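Local coordinates for oxidized polyvinyl alcohol hydrolase (Pseudomonas sp. VM15C, PDB 3WWC), which hydrolyses beta-diketones such as 4,6-nonanedione and cleaves oxidized polyvinyl alcohol in the second step of polyvinyl alcohol breakdown, at residues Thr251-Glu256 and Asp274-Thr279; Ala296-His301 and Gly347-Leu352; Gly202-Thr207 and Gly233-Tyr238. The protein carries 1 engineered substitution. All coordinates share one frame; numbering follows the deposited sequence.

Contact 1: Thr251-Glu256 and Asp274-Thr279. With BUA (butanoic acid), chain C.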
ATOM      1  N   THR A 251       6.889   6.452  -1.155  1.00  7.69           N
ATOM      2  CA  THR A 251       5.660   6.824  -1.876  1.00  8.61           C
ATOM      3  C   THR A 251       6.010   7.140  -3.311  1.00  8.20           C
ATOM      4  O   THR A 251       6.964   7.891  -3.554  1.00  9.36           O
ATOM      5  CB  THR A 251       5.034   8.038  -1.255  1.00  9.05           C
ATOM      6  OG1 THR A 251       4.728   7.769   0.132  1.00  8.94           O
ATOM      7  CG2 THR A 251       3.746   8.415  -2.000  1.00  8.71           C
ATOM      8  N   VAL A 252       5.275   6.586  -4.265  1.00  7.16           N
ATOM      9  CA  VAL A 252       5.591   6.812  -5.700  1.00  7.88           C
ATOM     10  C   VAL A 252       4.430   7.498  -6.419  1.00  8.44           C
ATOM     11  O   VAL A 252       3.257   7.071  -6.291  1.00  9.24           O
ATOM     12  CB  VAL A 252       5.842   5.473  -6.396  1.00  8.20           C
ATOM     13  CG1 VAL A 252       6.225   5.700  -7.873  1.00 11.50           C
ATOM     14  CG2 VAL A 252       6.971   4.711  -5.665  1.00 10.42           C
ATOM     15  N   TRP A 253       4.767   8.576  -7.131  1.00  7.99           N
ATOM     16  CA  TRP A 253       3.811   9.334  -7.958  1.00  8.28           C
ATOM     17  C   TRP A 253       4.204   9.087  -9.408  1.00  9.93           C
ATOM     18  O   TRP A 253       5.386   9.176  -9.751  1.00 10.31           O
ATOM     19  CB  TRP A 253       3.928  10.838  -7.649  1.00  9.02           C
ATOM     20  CG  TRP A 253       3.068  11.689  -8.515  1.00  9.17           C
ATOM     21  CD1 TRP A 253       1.697  11.624  -8.608  1.00  9.73           C
ATOM     22  CD2 TRP A 253       3.475  12.804  -9.330  1.00 11.02           C
ATOM     23  NE1 TRP A 253       1.233  12.636  -9.412  1.00 10.92           N
ATOM     24  CE2 TRP A 253       2.309  13.371  -9.868  1.00 10.09           C
ATOM     25  CE3 TRP A 253       4.719  13.376  -9.653  1.00 13.30           C
ATOM     26  CZ2 TRP A 253       2.338  14.496 -10.719  1.00 12.64           C
ATOM     27  CZ3 TRP A 253       4.741  14.498 -10.490  1.00 13.93           C
ATOM     28  CH2 TRP A 253       3.558  15.037 -11.010  1.00 13.20           C
ATOM     29  N   GLY A 254       3.200   8.826 -10.256  1.00 10.27           N
ATOM     30  CA  GLY A 254       3.425   8.491 -11.657  1.00 11.59           C
ATOM     31  C   GLY A 254       3.397   9.655 -12.629  1.00 11.96           C
ATOM     32  O   GLY A 254       3.330   9.437 -13.862  1.00 12.70           O
ATOM     33  N   GLY A 255       3.475  10.876 -12.113  1.00 12.61           N
ATOM     34  CA  GLY A 255       3.500  12.043 -12.984  1.00 12.78           C
ATOM     35  C   GLY A 255       2.178  12.635 -13.378  1.00 14.98           C
ATOM     36  O   GLY A 255       1.132  12.287 -12.845  1.00 13.58           O
ATOM     37  N   GLU A 256       2.253  13.514 -14.386  1.00 15.63           N
ATOM     38  CA  GLU A 256       1.090  14.260 -14.876  1.00 18.55           C
ATOM     39  C   GLU A 256      -0.144  13.468 -15.209  1.00 18.21           C
ATOM     40  O   GLU A 256      -1.286  13.956 -15.034  1.00 19.05           O
ATOM     41  CB  GLU A 256       1.513  15.099 -16.104  1.00 20.57           C
ATOM     42  CG  GLU A 256       2.533  16.132 -15.741  1.00 29.18           C
ATOM     43  CD  GLU A 256       1.936  17.202 -14.831  1.00 32.96           C
ATOM     44  OE1 GLU A 256       0.747  17.566 -15.081  1.00 36.85           O
ATOM     45  OE2 GLU A 256       2.635  17.688 -13.898  1.00 35.17           O
ATOM     46  N   ASP A 274      -6.968  11.931  -8.331  1.00 12.56           N
ATOM     47  CA  ASP A 274      -5.759  12.575  -8.829  1.00 12.12           C
ATOM     48  C   ASP A 274      -4.722  12.218  -7.766  1.00 11.46           C
ATOM     49  O   ASP A 274      -4.864  12.583  -6.608  1.00 10.93           O
ATOM     50  CB  ASP A 274      -5.975  14.089  -8.880  1.00 11.99           C
ATOM     51  CG  ASP A 274      -4.738  14.840  -9.349  1.00 13.08           C
ATOM     52  OD1 ASP A 274      -3.624  14.254  -9.319  1.00 12.81           O
ATOM     53  OD2 ASP A 274      -4.870  16.025  -9.766  1.00 15.87           O
ATOM     54  N   TYR A 275      -3.656  11.527  -8.180  1.00  9.92           N
ATOM     55  CA  TYR A 275      -2.704  11.073  -7.150  1.00 10.07           C
ATOM     56  C   TYR A 275      -1.583  12.039  -6.808  1.00 10.11           C
ATOM     57  O   TYR A 275      -0.743  11.776  -5.946  1.00  9.57           O
ATOM     58  CB  TYR A 275      -2.202   9.657  -7.526  1.00 11.13           C
ATOM     59  CG  TYR A 275      -3.380   8.708  -7.619  1.00 13.38           C
ATOM     60  CD1 TYR A 275      -4.077   8.559  -8.824  1.00 13.50           C
ATOM     61  CD2 TYR A 275      -3.820   8.010  -6.496  1.00 12.00           C
ATOM     62  CE1 TYR A 275      -5.195   7.733  -8.911  1.00 17.12           C
ATOM     63  CE2 TYR A 275      -4.947   7.199  -6.571  1.00 14.30           C
ATOM     64  CZ  TYR A 275      -5.610   7.074  -7.768  1.00 15.03           C
ATOM     65  OH  TYR A 275      -6.720   6.281  -7.856  1.00 19.48           O
ATOM     66  N   ARG A 276      -1.599  13.211  -7.415  1.00  9.27           N
ATOM     67  CA  ARG A 276      -0.616  14.221  -7.022  1.00  9.58           C
ATOM     68  C   ARG A 276      -0.924  14.669  -5.558  1.00  9.87           C
ATOM     69  O   ARG A 276      -0.047  14.634  -4.695  1.00  9.76           O
ATOM     70  CB  ARG A 276      -0.703  15.407  -8.031  1.00 10.63           C
ATOM     71  CG  ARG A 276       0.241  16.579  -7.632  1.00 12.45           C
ATOM     72  CD  ARG A 276      -0.174  17.898  -8.363  1.00 14.41           C
ATOM     73  NE  ARG A 276      -0.239  17.680  -9.796  1.00 13.46           N
ATOM     74  CZ  ARG A 276       0.774  17.876 -10.632  1.00 13.45           C
ATOM     75  NH1 ARG A 276       1.938  18.341 -10.186  1.00 14.04           N
ATOM     76  NH2 ARG A 276       0.656  17.528 -11.893  1.00 14.79           N
ATOM     77  N   PRO A 277      -2.172  15.107  -5.254  1.00  9.52           N
ATOM     78  CA  PRO A 277      -2.381  15.500  -3.858  1.00  9.68           C
ATOM     79  C   PRO A 277      -2.241  14.375  -2.826  1.00  8.31           C
ATOM     80  O   PRO A 277      -1.838  14.635  -1.695  1.00  9.06           O
ATOM     81  CB  PRO A 277      -3.794  16.098  -3.856  1.00 10.36           C
ATOM     82  CG  PRO A 277      -4.470  15.485  -5.018  1.00 10.80           C
ATOM     83  CD  PRO A 277      -3.354  15.420  -6.078  1.00  9.98           C
ATOM     84  N   SER A 278      -2.603  13.153  -3.205  1.00  8.68           N
ATOM     85  CA  SER A 278      -2.530  12.062  -2.246  1.00  8.57           C
ATOM     86  C   SER A 278      -1.116  11.588  -1.991  1.00  8.86           C
ATOM     87  O   SER A 278      -0.805  11.251  -0.842  1.00  9.19           O
ATOM     88  CB  SER A 278      -3.432  10.921  -2.661  1.00  9.69           C
ATOM     89  OG  SER A 278      -3.050  10.430  -3.914  1.00  9.98           O
ATOM     90  N   THR A 279      -0.250  11.551  -3.015  1.00  8.25           N
ATOM     91  CA  THR A 279       1.132  11.193  -2.747  1.00  8.32           C
ATOM     92  C   THR A 279       1.788  12.353  -1.963  1.00  9.17           C
ATOM     93  O   THR A 279       2.594  12.151  -1.073  1.00  8.14           O
ATOM     94  CB  THR A 279       1.899  10.864  -4.037  1.00  8.90           C
ATOM     95  OG1 THR A 279       1.858  12.005  -4.941  1.00  9.58           O
ATOM     96  CG2 THR A 279       1.326   9.598  -4.689  1.00  9.62           C
TER
HETATM   97  C1  BUA C 402     -10.372   5.329  -6.122  0.50 32.18           C
HETATM   98  C2  BUA C 402      -9.119   4.951  -6.914  1.00 31.98           C
HETATM   99  C3  BUA C 402      -8.827   3.464  -6.706  1.00 30.41           C
HETATM  100  C4  BUA C 402      -7.640   3.015  -7.561  1.00 30.26           C
HETATM  101  O1  BUA C 402      -7.651   1.827  -7.956  1.00 22.42           O
HETATM  102  O2  BUA C 402      -6.722   3.850  -7.735  1.00 30.08           O
HETATM  103  O   HOH W   1      -1.315  13.280 -10.839  1.00 14.68           O
HETATM  104  O   HOH W   2      -1.323  15.470 -12.638  1.00 25.95           O

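Contact 2: Ala296-His301 and Gly347-Leu352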
ATOM      1  N   ALA A 296      10.429  10.002  -1.356  1.00  8.39           N
ATOM      2  CA  ALA A 296       9.466  10.435  -2.350  1.00  9.47           C
ATOM      3  C   ALA A 296      10.042  10.139  -3.726  1.00 10.02           C
ATOM      4  O   ALA A 296      11.097  10.667  -4.082  1.00 10.69           O
ATOM      5  CB  ALA A 296       9.204  11.950  -2.170  1.00 10.68           C
ATOM      6  N   CYS A 297       9.378   9.304  -4.498  1.00  9.02           N
ATOM      7  CA  CYS A 297       9.814   8.932  -5.824  1.00 10.12           C
ATOM      8  C   CYS A 297       8.822   9.376  -6.889  1.00 10.84           C
ATOM      9  O   CYS A 297       7.632   9.180  -6.723  1.00 10.08           O
ATOM     10  CB  CYS A 297       9.907   7.409  -5.966  1.00 11.15           C
ATOM     11  SG  CYS A 297      11.391   6.676  -5.245  1.00 15.55           S
ATOM     12  N   SER A 298       9.343   9.961  -7.976  1.00 12.07           N
ATOM     13  CA  SER A 298       8.511  10.389  -9.088  1.00 12.77           C
ATOM     14  C   SER A 298       8.914   9.682 -10.361  1.00 11.74           C
ATOM     15  O   SER A 298      10.115   9.457 -10.623  1.00 13.11           O
ATOM     16  CB  SER A 298       8.667  11.896  -9.346  1.00 13.76           C
ATOM     17  OG  SER A 298       8.275  12.645  -8.208  1.00 18.89           O
ATOM     18  N   SER A 299       7.920   9.290 -11.141  1.00 12.66           N
ATOM     19  CA  SER A 299       8.173   8.708 -12.450  1.00 13.63           C
ATOM     20  C   SER A 299       7.173   9.326 -13.453  1.00 15.99           C
ATOM     21  O   SER A 299       6.462  10.276 -13.134  1.00 15.83           O
ATOM     22  CB  SER A 299       8.085   7.178 -12.460  1.00 14.28           C
ATOM     23  OG  SER A 299       8.590   6.688 -13.720  1.00 17.50           O
ATOM     24  N   THR A 300       7.088   8.764 -14.659  1.00 16.51           N
ATOM     25  CA  THR A 300       6.236   9.382 -15.671  1.00 18.31           C
ATOM     26  C   THR A 300       5.358   8.398 -16.356  1.00 19.78           C
ATOM     27  O   THR A 300       4.851   8.661 -17.462  1.00 20.85           O
ATOM     28  CB  THR A 300       7.128  10.022 -16.750  1.00 19.52           C
ATOM     29  OG1 THR A 300       8.039   9.016 -17.229  1.00 20.58           O
ATOM     30  CG2 THR A 300       7.925  11.187 -16.182  1.00 21.60           C
ATOM     31  N   HIS A 301       5.155   7.260 -15.734  1.00 17.94           N
ATOM     32  CA  HIS A 301       4.378   6.200 -16.334  1.00 19.23           C
ATOM     33  C   HIS A 301       2.866   6.266 -16.153  1.00 20.39           C
ATOM     34  O   HIS A 301       2.149   5.418 -16.714  1.00 21.61           O
ATOM     35  CB  HIS A 301       4.847   4.884 -15.762  1.00 18.76           C
ATOM     36  CG  HIS A 301       4.575   4.756 -14.293  1.00 16.83           C
ATOM     37  ND1 HIS A 301       5.249   5.508 -13.353  1.00 15.61           N
ATOM     38  CD2 HIS A 301       3.651   4.050 -13.615  1.00 16.69           C
ATOM     39  CE1 HIS A 301       4.743   5.273 -12.152  1.00 17.42           C
ATOM     40  NE2 HIS A 301       3.763   4.400 -12.288  1.00 15.09           N
ATOM     41  N   GLY A 347      12.377  12.680   2.156  1.00 11.31           N
ATOM     42  CA  GLY A 347      11.592  13.829   2.530  1.00 11.30           C
ATOM     43  C   GLY A 347      10.278  13.865   1.820  1.00 11.31           C
ATOM     44  O   GLY A 347       9.888  12.898   1.147  1.00 10.79           O
ATOM     45  N   PRO A 348       9.580  14.981   1.922  1.00 11.30           N
ATOM     46  CA  PRO A 348       8.291  15.108   1.231  1.00 11.53           C
ATOM     47  C   PRO A 348       8.480  15.391  -0.257  1.00 11.11           C
ATOM     48  O   PRO A 348       9.572  15.757  -0.707  1.00 13.19           O
ATOM     49  CB  PRO A 348       7.600  16.287   1.933  1.00 13.53           C
ATOM     50  CG  PRO A 348       8.740  17.096   2.485  1.00 15.88           C
ATOM     51  CD  PRO A 348       9.902  16.142   2.772  1.00 11.17           C
ATOM     52  N   PHE A 349       7.445  15.187  -1.059  1.00 10.88           N
ATOM     53  CA  PHE A 349       7.575  15.586  -2.444  1.00 11.86           C
ATOM     54  C   PHE A 349       7.800  17.094  -2.509  1.00 12.16           C
ATOM     55  O   PHE A 349       7.282  17.850  -1.667  1.00 13.28           O
ATOM     56  CB  PHE A 349       6.289  15.266  -3.212  1.00 11.30           C
ATOM     57  CG  PHE A 349       6.192  13.834  -3.590  1.00  9.27           C
ATOM     58  CD1 PHE A 349       6.813  13.364  -4.736  1.00  9.84           C
ATOM     59  CD2 PHE A 349       5.509  12.942  -2.787  1.00  9.09           C
ATOM     60  CE1 PHE A 349       6.766  12.011  -5.088  1.00 10.31           C
ATOM     61  CE2 PHE A 349       5.457  11.582  -3.123  1.00  8.05           C
ATOM     62  CZ  PHE A 349       6.083  11.116  -4.267  1.00  8.98           C
ATOM     63  N   THR A 350       8.595  17.513  -3.496  1.00 14.29           N
ATOM     64  CA  THR A 350       8.859  18.932  -3.691  1.00 16.73           C
ATOM     65  C   THR A 350       8.562  19.357  -5.096  1.00 18.17           C
ATOM     66  O   THR A 350       8.416  20.557  -5.352  1.00 21.81           O
ATOM     67  CB  THR A 350      10.354  19.320  -3.422  1.00 16.64           C
ATOM     68  OG1 THR A 350      11.201  18.490  -4.215  1.00 19.16           O
ATOM     69  CG2 THR A 350      10.713  19.095  -1.990  1.00 17.15           C
ATOM     70  N   GLY A 351       8.443  18.427  -6.027  1.00 18.23           N
ATOM     71  CA  GLY A 351       8.212  18.909  -7.385  1.00 20.35           C
ATOM     72  C   GLY A 351       6.784  18.893  -7.878  1.00 19.95           C
ATOM     73  O   GLY A 351       6.558  19.057  -9.084  1.00 19.71           O
ATOM     74  N   LEU A 352       5.825  18.724  -6.972  1.00 16.88           N
ATOM     75  CA  LEU A 352       4.409  18.599  -7.359  1.00 15.70           C
ATOM     76  C   LEU A 352       3.602  19.888  -7.273  1.00 14.58           C
ATOM     77  O   LEU A 352       2.615  20.071  -8.017  1.00 15.95           O
ATOM     78  CB  LEU A 352       3.747  17.509  -6.514  1.00 13.89           C
ATOM     79  CG  LEU A 352       4.045  16.069  -6.951  1.00 14.49           C
ATOM     80  CD1 LEU A 352       5.524  15.799  -7.096  1.00 16.71           C
ATOM     81  CD2 LEU A 352       3.476  15.207  -5.855  1.00 12.55           C
TER

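Contact 3: Gly202-Thr207 and Gly233-Tyr238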
ATOM      1  N   GLY A 202      -1.301   5.709  -4.396  1.00  8.96           N
ATOM      2  CA  GLY A 202      -2.423   5.430  -3.487  1.00  8.87           C
ATOM      3  C   GLY A 202      -3.133   6.712  -3.104  1.00  9.00           C
ATOM      4  O   GLY A 202      -2.573   7.825  -3.165  1.00  9.92           O
ATOM      5  N   GLU A 203      -4.379   6.556  -2.695  1.00  8.96           N
ATOM      6  CA  GLU A 203      -5.140   7.711  -2.216  1.00  8.42           C
ATOM      7  C   GLU A 203      -4.846   7.967  -0.734  1.00  8.51           C
ATOM      8  O   GLU A 203      -4.303   7.105   0.011  1.00  8.45           O
ATOM      9  CB  GLU A 203      -6.669   7.478  -2.369  1.00  9.89           C
ATOM     10  CG  GLU A 203      -7.343   8.236  -3.552  1.00 10.05           C
ATOM     11  CD  GLU A 203      -7.464   9.724  -3.304  1.00 11.97           C
ATOM     12  OE1 GLU A 203      -8.158  10.357  -4.112  1.00 14.24           O
ATOM     13  OE2 GLU A 203      -6.906  10.288  -2.325  1.00 10.69           O
ATOM     14  N   TRP A 204      -5.225   9.176  -0.324  1.00  7.53           N
ATOM     15  CA  TRP A 204      -5.187   9.626   1.077  1.00  8.31           C
ATOM     16  C   TRP A 204      -6.638   9.993   1.487  1.00  9.45           C
ATOM     17  O   TRP A 204      -6.961   9.984   2.676  1.00  9.89           O
ATOM     18  CB  TRP A 204      -4.318  10.891   1.227  1.00  8.16           C
ATOM     19  CG  TRP A 204      -3.817  11.115   2.642  1.00  8.61           C
ATOM     20  CD1 TRP A 204      -4.245  12.075   3.539  1.00  8.56           C
ATOM     21  CD2 TRP A 204      -2.791  10.367   3.314  1.00  7.85           C
ATOM     22  NE1 TRP A 204      -3.538  11.970   4.720  1.00  8.09           N
ATOM     23  CE2 TRP A 204      -2.634  10.929   4.613  1.00  7.92           C
ATOM     24  CE3 TRP A 204      -1.978   9.269   2.942  1.00 10.07           C
ATOM     25  CZ2 TRP A 204      -1.696  10.437   5.536  1.00  9.31           C
ATOM     26  CZ3 TRP A 204      -1.045   8.776   3.861  1.00  8.62           C
ATOM     27  CH2 TRP A 204      -0.896   9.353   5.149  1.00  8.70           C
ATOM     28  N   TYR A 205      -7.483  10.318   0.515  1.00  9.44           N
ATOM     29  CA  TYR A 205      -8.893  10.757   0.742  1.00  9.68           C
ATOM     30  C   TYR A 205      -8.887  11.929   1.705  1.00 10.34           C
ATOM     31  O   TYR A 205      -9.516  11.927   2.787  1.00  9.74           O
ATOM     32  CB  TYR A 205      -9.740   9.638   1.307  1.00  8.96           C
ATOM     33  CG  TYR A 205      -9.800   8.399   0.458  1.00  8.14           C
ATOM     34  CD1 TYR A 205     -10.258   8.437  -0.867  1.00 10.58           C
ATOM     35  CD2 TYR A 205      -9.507   7.158   1.026  1.00  9.22           C
ATOM     36  CE1 TYR A 205     -10.449   7.257  -1.587  1.00 10.46           C
ATOM     37  CE2 TYR A 205      -9.700   5.975   0.316  1.00  9.76           C
ATOM     38  CZ  TYR A 205     -10.173   6.037  -0.975  1.00  9.90           C
ATOM     39  OH  TYR A 205     -10.457   4.860  -1.667  1.00 10.68           O
ATOM     40  N   VAL A 206      -8.168  12.974   1.304  1.00 10.04           N
ATOM     41  CA  VAL A 206      -8.004  14.154   2.145  1.00 10.45           C
ATOM     42  C   VAL A 206      -9.324  14.711   2.681  1.00 10.46           C
ATOM     43  O   VAL A 206     -10.325  14.827   1.928  1.00 10.86           O
ATOM     44  CB  VAL A 206      -7.273  15.228   1.344  1.00 10.38           C
ATOM     45  CG1 VAL A 206      -7.306  16.610   2.091  1.00 10.69           C
ATOM     46  CG2 VAL A 206      -5.822  14.811   1.208  1.00 11.98           C
ATOM     47  N   THR A 207      -9.328  15.011   3.982  1.00  9.93           N
ATOM     48  CA  THR A 207     -10.526  15.633   4.585  1.00 10.53           C
ATOM     49  C   THR A 207     -10.112  16.952   5.220  1.00 11.50           C
ATOM     50  O   THR A 207      -8.941  17.321   5.263  1.00 12.98           O
ATOM     51  CB  THR A 207     -11.115  14.787   5.749  1.00 10.20           C
ATOM     52  OG1 THR A 207     -10.186  14.722   6.851  1.00 10.66           O
ATOM     53  CG2 THR A 207     -11.465  13.362   5.258  1.00  9.74           C
ATOM     54  N   GLY A 233      -7.043  12.413   6.508  1.00  8.68           N
ATOM     55  CA  GLY A 233      -7.656  11.711   5.376  1.00  8.67           C
ATOM     56  C   GLY A 233      -8.432  10.465   5.789  1.00  8.03           C
ATOM     57  O   GLY A 233      -8.114   9.827   6.798  1.00  9.18           O
ATOM     58  N   ARG A 234      -9.401  10.095   4.944  1.00  8.93           N
ATOM     59  CA  ARG A 234     -10.243   8.936   5.183  1.00  9.12           C
ATOM     60  C   ARG A 234      -9.466   7.644   5.064  1.00  9.60           C
ATOM     61  O   ARG A 234      -9.998   6.598   5.437  1.00  9.21           O
ATOM     62  CB  ARG A 234     -11.444   8.940   4.213  1.00  9.89           C
ATOM     63  CG  ARG A 234     -12.359  10.140   4.467  1.00  9.12           C
ATOM     64  CD  ARG A 234     -13.620  10.088   3.641  1.00  9.74           C
ATOM     65  NE  ARG A 234     -13.335  10.439   2.247  1.00 10.60           N
ATOM     66  CZ  ARG A 234     -13.654   9.738   1.163  1.00 11.24           C
ATOM     67  NH1 ARG A 234     -14.266   8.569   1.236  1.00 11.00           N
ATOM     68  NH2 ARG A 234     -13.391  10.252  -0.044  1.00 12.88           N
ATOM     69  N   VAL A 235      -8.238   7.668   4.516  1.00  9.04           N
ATOM     70  CA  VAL A 235      -7.433   6.436   4.426  1.00  8.63           C
ATOM     71  C   VAL A 235      -7.006   5.962   5.812  1.00  9.38           C
ATOM     72  O   VAL A 235      -6.788   4.753   6.027  1.00  9.25           O
ATOM     73  CB  VAL A 235      -6.158   6.694   3.552  1.00  8.57           C
ATOM     74  CG1 VAL A 235      -5.155   7.636   4.279  1.00  9.31           C
ATOM     75  CG2 VAL A 235      -5.459   5.366   3.222  1.00  8.43           C
ATOM     76  N   GLY A 236      -6.941   6.873   6.786  1.00  9.47           N
ATOM     77  CA  GLY A 236      -6.388   6.476   8.083  1.00  9.83           C
ATOM     78  C   GLY A 236      -7.287   6.730   9.261  1.00 10.35           C
ATOM     79  O   GLY A 236      -8.473   6.925   9.114  1.00 11.54           O
ATOM     80  N   PRO A 237      -6.718   6.619  10.441  1.00 11.27           N
ATOM     81  CA  PRO A 237      -7.466   6.869  11.672  1.00 12.88           C
ATOM     82  C   PRO A 237      -7.855   8.356  11.611  1.00 13.81           C
ATOM     83  O   PRO A 237      -7.210   9.138  10.912  1.00 13.15           O
ATOM     84  CB  PRO A 237      -6.379   6.675  12.755  1.00 12.59           C
ATOM     85  CG  PRO A 237      -5.365   5.808  12.134  1.00 14.21           C
ATOM     86  CD  PRO A 237      -5.310   6.240  10.708  1.00 12.17           C
ATOM     87  N   TYR A 238      -8.916   8.735  12.314  1.00 13.99           N
ATOM     88  CA  TYR A 238      -9.234  10.163  12.496  1.00 12.69           C
ATOM     89  C   TYR A 238      -9.231  10.531  14.012  1.00 12.85           C
ATOM     90  O   TYR A 238      -9.970   9.936  14.800  1.00 15.40           O
ATOM     91  CB  TYR A 238     -10.602  10.573  11.971  1.00 13.85           C
ATOM     92  CG  TYR A 238     -10.799  12.037  12.284  1.00 15.63           C
ATOM     93  CD1 TYR A 238     -10.072  13.013  11.611  1.00 15.00           C
ATOM     94  CD2 TYR A 238     -11.583  12.425  13.379  1.00 16.90           C
ATOM     95  CE1 TYR A 238     -10.096  14.346  12.025  1.00 15.67           C
ATOM     96  CE2 TYR A 238     -11.616  13.745  13.794  1.00 17.54           C
ATOM     97  CZ  TYR A 238     -10.870  14.698  13.112  1.00 17.46           C
ATOM     98  OH  TYR A 238     -10.909  16.022  13.493  1.00 18.19           O
TER
HETATM   99  O   HOH W   3     -12.526  13.151   1.739  1.00 11.01           O

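Contact 1: Thr251-Glu256 and Asp274-Thr279
Trp253 and Arg276 lie side by side and point the same way. The indole NE1 of Trp253 sits 3.4 Å from Arg276 CA. Further out, Trp253 CZ2 comes over one face of the guanidinium group, 3.7 Å from Arg276 CZ. The two planes are 65° apart, so this is not a flat stack. The arginine chain bends at chi3 (-54°), which turns a face of the guanidinium toward the CZ2 corner of the indole. There Arg276 NH2 forms a salt bridge with Glu256 OE2 at 2.8 Å. The bond is nearly straight and lies in the guanidinium plane, but it meets the carboxylate from above its plane. A water also links NH2 to Glu256 O.

Strand 247-253 belongs to the central sheet of an alpha/beta-hydrolase-like core, and helix 275-288 packs against it, nearly antiparallel. Asp274 is the N-cap of this helix. Its OD1 accepts from Arg276 N. A second water accepts from Trp253 NE1 and lies within hydrogen-bonding distance of OD1.

Thr279 lies one helical turn on from Tyr275. Its OG1 donates to Tyr275 O at 2.8 Å and lies 3.6 Å from Trp253 CB. The methyl CG2 rests 3.6 Å from Val252 O, and Thr251 CG2 packs on Thr279 CB. Tyr275 turns the other way, into the butanoic acid pocket. Its OH is hydrogen-bonded to O2 of the ligand, though the modelled 2.4 Å is unusually short and its exact length is doubtful.

Contact 2: Ala296-His301 and Gly347-Leu352
Gly347 O lies 3.5 Å from the methyl CB of Ala296, and His294 ND1 is hydrogen-bonded to the same oxygen. At Pro348 the contact is slight: its carbonyl carbon faces the alanine methyl, while the ring turns off toward Ser283 and Asn284. Phe349 carries most of this segment's share of the contact. Its CG stands anti to the carbonyl carbon (chi1 -79°), and from there the ring swings back over strand 292-298. Ala296 CB sits above the middle of one ring face, 3.6 Å from the centroid and only 2° off the normal. This is a CH-pi contact. The ring edge meets polar atoms close to its plane: CE1 is 3.4 Å from Cys297 O and 3.5 Å from Ser298 OG. A leucine here has no flat face for the alanine methyl, and would probably leave a gap beside Cys297 O. The backbone of Phe349 is held at both ends, with N bonded to Ser283 OG and O to Gln280 NE2. Leu352 closes the segment, its CD1 4.3 Å from Ser298 OG. The loop thus follows edge strand 343-346 and covers strand 292-298 from the side of helix 275-288, where Phe349 also reaches Thr251 of strand 247-253. The disulfide Cys297-Cys344 ties strand 292-298 to strand 343-346.

Contact 3: Gly202-Thr207 and Gly233-Tyr238
The two loops meet at a single bridge between Val206 and Gly233, where Arg234 N donates to Tyr205 O at 2.8 Å and Val235 N to Trp204 O at 3.2 Å. Both donors lie above the carbonyl planes. Gly233 CA adds CA-H...O contacts to the same two oxygens, and a CB on it would clash with Trp204 O. Gly233 also opens a type I turn ending at Gly236.

Val235 CG1 lies over the six-membered ring of Trp204, 4.0 Å from its centroid, in a CH-pi contact. CG1 stands between the backbone N and the carbonyl carbon (chi1 70°), which brings it over the indole. Tyr205 crosses Arg234 at about a right angle. Its CB covers one guanidinium face, and CD1 is 3.7 Å from Arg234 NH2. Thr207 CG2 packs on Arg234 CG at 3.4 Å. A water accepts from Arg234 NE and lies close to Val206 O.

Glu203 OE2 accepts from both Trp204 N and Tyr205 N; two backbone N-H groups in succession are thus gripped by one carboxylate oxygen. Tyr205 OH bonds to Glu131, and Arg234 NH1 to Arg133 O and Asn125. Buried polar groups are thus paired round Tyr205, a residue of a butanoic acid pocket, and its ring is probably held in place.

Overall arrangement
Along the chain the contacts come in series: contact 3 first, then contact 1, then contact 2. Contacts 1 and 2 are neighbours, with centres 7 Å apart. They share the mixed sheet, where strands 247-253 and 292-298 lie side by side, and Arg276 NH1 reaches Leu352 O. Contact 3 belongs to the loops on either side of helix 216-225. Its centre is 14 Å from that of contact 1. Contacts 2 and 3 do not touch; their centres are 19 Å apart. Helix 275-288 touches both neighbours: it packs on strand 247-253 in contact 1 and its Ser278 OG bonds to Gly202 O of contact 3. Tyr275 and Tyr205 line the two butanoic acid pockets, so contacts 1 and 3 both border the ligand region.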